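Local structure of ABC transporter substrate-binding protein (Staphylococcus aureus subsp. aureus NCTC 8325, 3UN6) at residues H170-P174 with A175-A179; E193-G196 with A197-E200. The protein is probably the ligand-binding component of an ABC-type import system, a periplasmic-binding-protein-like receptor of unsettled substrate that holds zinc in this crystal. One frame throughout, in Å; residues are numbered along the deposited sequence.

Interaction 1. Residues H170-P174 with A175-A179; sequences HEMSP and AEMPA
Ser173 and Pro174 turn the chain into Ala175-Ala179 through two overlapping type I turns, the junction where strand 167-171 gives way to helix 177-182. This is a beta-to-alpha connection in one lobe of the binding-protein fold. The amide N of Glu176 reaches back to Ser173 O at 3.1 Å, and that of Met177 to Pro174 O at 3.0 Å. The second bond is the straighter one at hydrogen, 164° against 145°. On one side of this bend two selenomethionines cross at a slant, Met172 CG lying 3.7 Å from Met177 CG. Met172 puts its CG between its own backbone N and carbonyl carbon (chi1 63°), which brings CG and SE alongside CG of Met177. Extended beyond CG, the Met177 chain carries SE past Pro174 CA and its methyl CE to 3.5 Å from Met172 O. Strand 188-192 flanks it, with Val191 and Tyr189 against the Met177 side chain. Elsewhere on the turn, Glu176, also extended beyond CG, runs its arm alongside the Ser173 hydroxyl, whose OG is 3.0 Å from Glu176 OE1. Pro174 is buried, its ring also packing on Leu42, and its side chain sits about 4 Å from a bound zinc ion, so the turn forms part of the surroundings of the metal. Its carbonyl has one further neighbour in the helix: Pro178, which brings no N-H of its own, rests ring atom CD 3.6 Å from Pro174 O.

Interaction 2. Residues E193-G196 with A197-E200; sequences EPFG and ALGE
The first turn of helix 195-201 gathers round the carboxylate of Glu193, a buried residue directly after strand 188-192. Glu193 OE1 takes two backbone N-H groups. Ala197 N approaches at 2.9 Å on the syn lone pair, and Gly196 N, also 2.9 Å away, meets the same oxygen OE1 nearly along its C-O axis. The first bond is close to straight (162°), the second more bent (133°). A fold at chi2 (-68°) curls the glutamate back to the helix that follows it, with a cis peptide bond before Pro194 in the link between the two. The helix then builds up its own backbone bonds: Leu198 N donates to Pro194 O at 2.9 Å and Glu200 N to Gly196 O at 3.1 Å, with Gly199 N making a long, weak bond to Phe195 O between them. Phe195 O also receives the hydroxyl of Tyr189, from the preceding strand. Along the helix, Leu198 and Phe195 lie side by side, pointing the same way, and Leu198 CD2 comes within 4.0 Å of Phe195 CD1, oblique to the ring. Helix 269-277 packs against Pro194 and Ala197, and Glu200 turns its OE2 to Thr207. Glu193 lies about 6 Å, side chain to side chain, from His46, which binds zinc together with Cys220 and Cys221. Two amides converging on one oxygen hold the buried carboxylate fixed, and the positive end of the helix would probably favour its charged form.

How the interactions relate
Interactions 1 and 2 follow each other along the chain and form the openings of two helices, 177-182 and 195-201, one before and one after strand 188-192 in the chain. They meet directly: Phe195 lays its ring against Pro174 and Ala175, with Pro174 CB 3.5 Å from Phe195 CD2, and Pro178 packs on Gly199. Interaction 2 is buried, whereas 170-179 is only partly so, with Ala175 and Glu176 exposed. The chemistry differs accordingly. Both use backbone carbonyls as acceptors; 193-200 adds a buried carboxylate that takes two further amides, while 170-179 relies on selenomethionine packing. Both approach the zinc region, through Pro174 and Phe195.

Interaction 1. Residues H170-P174 with A175-A179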
loop_
_atom_site.group_PDB
_atom_site.type_symbol
_atom_site.label_atom_id
_atom_site.label_comp_id
_atom_site.label_asym_id
_atom_site.label_seq_id
_atom_site.Cartn_x
_atom_site.Cartn_y
_atom_site.Cartn_z
ATOM N N HIS A 170 16.807 2.209 -4.671
ATOM C CA HIS A 170 16.691 1.463 -5.912
ATOM C C HIS A 170 15.291 0.909 -6.089
ATOM O O HIS A 170 14.854 0.046 -5.328
ATOM C CB HIS A 170 17.728 0.344 -5.921
ATOM C CG HIS A 170 19.125 0.849 -5.725
ATOM N ND1 HIS A 170 19.900 1.312 -6.766
ATOM C CD2 HIS A 170 19.853 1.043 -4.599
ATOM C CE1 HIS A 170 21.062 1.728 -6.293
ATOM N NE2 HIS A 170 21.054 1.581 -4.980
ATOM N N GLU A 171 14.602 1.411 -7.107
ATOM C CA GLU A 171 13.225 1.003 -7.388
ATOM C C GLU A 171 13.153 -0.416 -7.931
ATOM O O GLU A 171 13.908 -0.786 -8.815
ATOM C CB GLU A 171 12.585 1.962 -8.398
ATOM C CG GLU A 171 12.269 3.361 -7.838
ATOM C CD GLU A 171 11.865 4.338 -8.938
ATOM O OE1 GLU A 171 10.702 4.775 -8.980
ATOM O OE2 GLU A 171 12.714 4.643 -9.781
HETATM N N MSE A 172 12.243 -1.207 -7.393
HETATM C CA MSE A 172 12.051 -2.556 -7.900
HETATM C C MSE A 172 10.707 -3.103 -7.448
HETATM O O MSE A 172 10.082 -2.562 -6.555
HETATM C CB MSE A 172 13.192 -3.475 -7.470
HETATM C CG MSE A 172 13.317 -3.662 -5.980
HETATM SE SE MSE A 172 14.921 -4.744 -5.570
HETATM C CE MSE A 172 16.307 -3.504 -6.197
ATOM N N SER A 173 10.237 -4.144 -8.110
ATOM C CA SER A 173 8.973 -4.752 -7.708
ATOM C C SER A 173 9.162 -5.447 -6.352
ATOM O O SER A 173 10.247 -5.920 -6.028
ATOM C CB SER A 173 8.497 -5.760 -8.755
ATOM O OG SER A 173 9.466 -6.753 -8.944
ATOM N N PRO A 174 8.110 -5.481 -5.539
ATOM C CA PRO A 174 8.193 -6.149 -4.246
ATOM C C PRO A 174 8.698 -7.593 -4.342
ATOM O O PRO A 174 9.607 -7.974 -3.579
ATOM C CB PRO A 174 6.736 -6.104 -3.748
ATOM C CG PRO A 174 6.181 -4.879 -4.409
ATOM C CD PRO A 174 6.804 -4.837 -5.752
ATOM N N ALA A 175 8.151 -8.375 -5.291
ATOM C CA ALA A 175 8.532 -9.792 -5.464
ATOM C C ALA A 175 10.022 -10.013 -5.761
ATOM O O ALA A 175 10.546 -11.111 -5.571
ATOM C CB ALA A 175 7.683 -10.454 -6.583
ATOM N N GLU A 176 10.687 -8.988 -6.258
ATOM C CA GLU A 176 12.107 -9.087 -6.602
ATOM C C GLU A 176 13.038 -8.776 -5.438
ATOM O O GLU A 176 14.242 -9.007 -5.526
ATOM C CB GLU A 176 12.414 -8.121 -7.754
ATOM C CG GLU A 176 11.831 -8.538 -9.081
ATOM C CD GLU A 176 12.132 -7.561 -10.235
ATOM O OE1 GLU A 176 12.241 -6.331 -9.996
ATOM O OE2 GLU A 176 12.234 -8.044 -11.401
HETATM N N MSE A 177 12.497 -8.255 -4.338
HETATM C CA MSE A 177 13.342 -7.816 -3.224
HETATM C C MSE A 177 14.071 -8.920 -2.460
HETATM O O MSE A 177 15.259 -8.776 -2.174
HETATM C CB MSE A 177 12.555 -6.887 -2.301
HETATM C CG MSE A 177 12.235 -5.549 -2.998
HETATM SE SE MSE A 177 11.134 -4.468 -1.898
HETATM C CE MSE A 177 10.745 -2.982 -3.191
ATOM N N PRO A 178 13.385 -10.033 -2.145
ATOM C CA PRO A 178 14.085 -11.114 -1.423
ATOM C C PRO A 178 15.317 -11.643 -2.149
ATOM O O PRO A 178 16.354 -11.833 -1.529
ATOM C CB PRO A 178 13.021 -12.208 -1.313
ATOM C CG PRO A 178 11.759 -11.474 -1.276
ATOM C CD PRO A 178 11.941 -10.296 -2.225
ATOM N N ALA A 179 15.212 -11.864 -3.451
ATOM C CA ALA A 179 16.343 -12.351 -4.231
ATOM C C ALA A 179 17.454 -11.308 -4.290
ATOM O O ALA A 179 18.646 -11.646 -4.177
ATOM C CB ALA A 179 15.890 -12.735 -5.642
#

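Interaction 2. Residues E193-G196 with A197-E200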
loop_
_atom_site.group_PDB
_atom_site.type_symbol
_atom_site.label_atom_id
_atom_site.label_comp_id
_atom_site.label_asym_id
_atom_site.label_seq_id
_atom_site.Cartn_x
_atom_site.Cartn_y
_atom_site.Cartn_z
ATOM N N GLU A 193 4.047 -5.995 3.602
ATOM C CA GLU A 193 4.037 -7.437 3.769
ATOM C C GLU A 193 3.168 -7.955 2.625
ATOM O O GLU A 193 2.345 -7.209 2.092
ATOM C CB GLU A 193 3.498 -7.823 5.127
ATOM C CG GLU A 193 4.443 -7.468 6.282
ATOM C CD GLU A 193 5.757 -8.287 6.306
ATOM O OE1 GLU A 193 6.239 -8.733 5.242
ATOM O OE2 GLU A 193 6.330 -8.454 7.411
ATOM N N PRO A 194 3.344 -9.228 2.235
ATOM C CA PRO A 194 4.186 -10.234 2.822
ATOM C C PRO A 194 5.626 -10.292 2.322
ATOM O O PRO A 194 6.311 -11.246 2.633
ATOM C CB PRO A 194 3.466 -11.511 2.419
ATOM C CG PRO A 194 2.960 -11.198 1.047
ATOM C CD PRO A 194 2.690 -9.732 1.019
ATOM N N PHE A 195 6.100 -9.262 1.628
ATOM C CA PHE A 195 7.437 -9.329 1.039
ATOM C C PHE A 195 8.605 -9.208 2.010
ATOM O O PHE A 195 9.732 -9.521 1.651
ATOM C CB PHE A 195 7.517 -8.462 -0.227
ATOM C CG PHE A 195 6.620 -8.987 -1.305
ATOM C CD1 PHE A 195 6.986 -10.145 -2.012
ATOM C CD2 PHE A 195 5.362 -8.452 -1.500
ATOM C CE1 PHE A 195 6.144 -10.708 -2.967
ATOM C CE2 PHE A 195 4.490 -9.005 -2.475
ATOM C CZ PHE A 195 4.894 -10.152 -3.199
ATOM N N GLY A 196 8.330 -8.829 3.256
ATOM C CA GLY A 196 9.368 -8.821 4.284
ATOM C C GLY A 196 9.447 -10.219 4.873
ATOM O O GLY A 196 10.525 -10.832 4.936
ATOM N N ALA A 197 8.289 -10.735 5.287
ATOM C CA ALA A 197 8.217 -12.062 5.844
ATOM C C ALA A 197 8.807 -13.052 4.832
ATOM O O ALA A 197 9.518 -13.977 5.214
ATOM C CB ALA A 197 6.782 -12.419 6.181
ATOM N N LEU A 198 8.534 -12.844 3.541
ATOM C CA LEU A 198 9.065 -13.739 2.509
ATOM C C LEU A 198 10.596 -13.657 2.486
ATOM O O LEU A 198 11.264 -14.681 2.356
ATOM C CB LEU A 198 8.484 -13.419 1.129
ATOM C CG LEU A 198 8.852 -14.391 0.015
ATOM C CD1 LEU A 198 8.369 -15.807 0.324
ATOM C CD2 LEU A 198 8.298 -13.909 -1.344
ATOM N N GLY A 199 11.147 -12.451 2.635
ATOM C CA GLY A 199 12.602 -12.286 2.706
ATOM C C GLY A 199 13.230 -13.130 3.818
ATOM O O GLY A 199 14.315 -13.700 3.650
ATOM N N GLU A 200 12.547 -13.224 4.956
ATOM C CA GLU A 200 13.054 -14.026 6.063
ATOM C C GLU A 200 13.020 -15.495 5.709
ATOM O O GLU A 200 13.978 -16.195 5.943
ATOM C CB GLU A 200 12.241 -13.808 7.336
ATOM C CG GLU A 200 12.367 -12.428 7.915
ATOM C CD GLU A 200 11.783 -12.327 9.318
ATOM O OE1 GLU A 200 10.915 -13.155 9.673
ATOM O OE2 GLU A 200 12.183 -11.410 10.069
#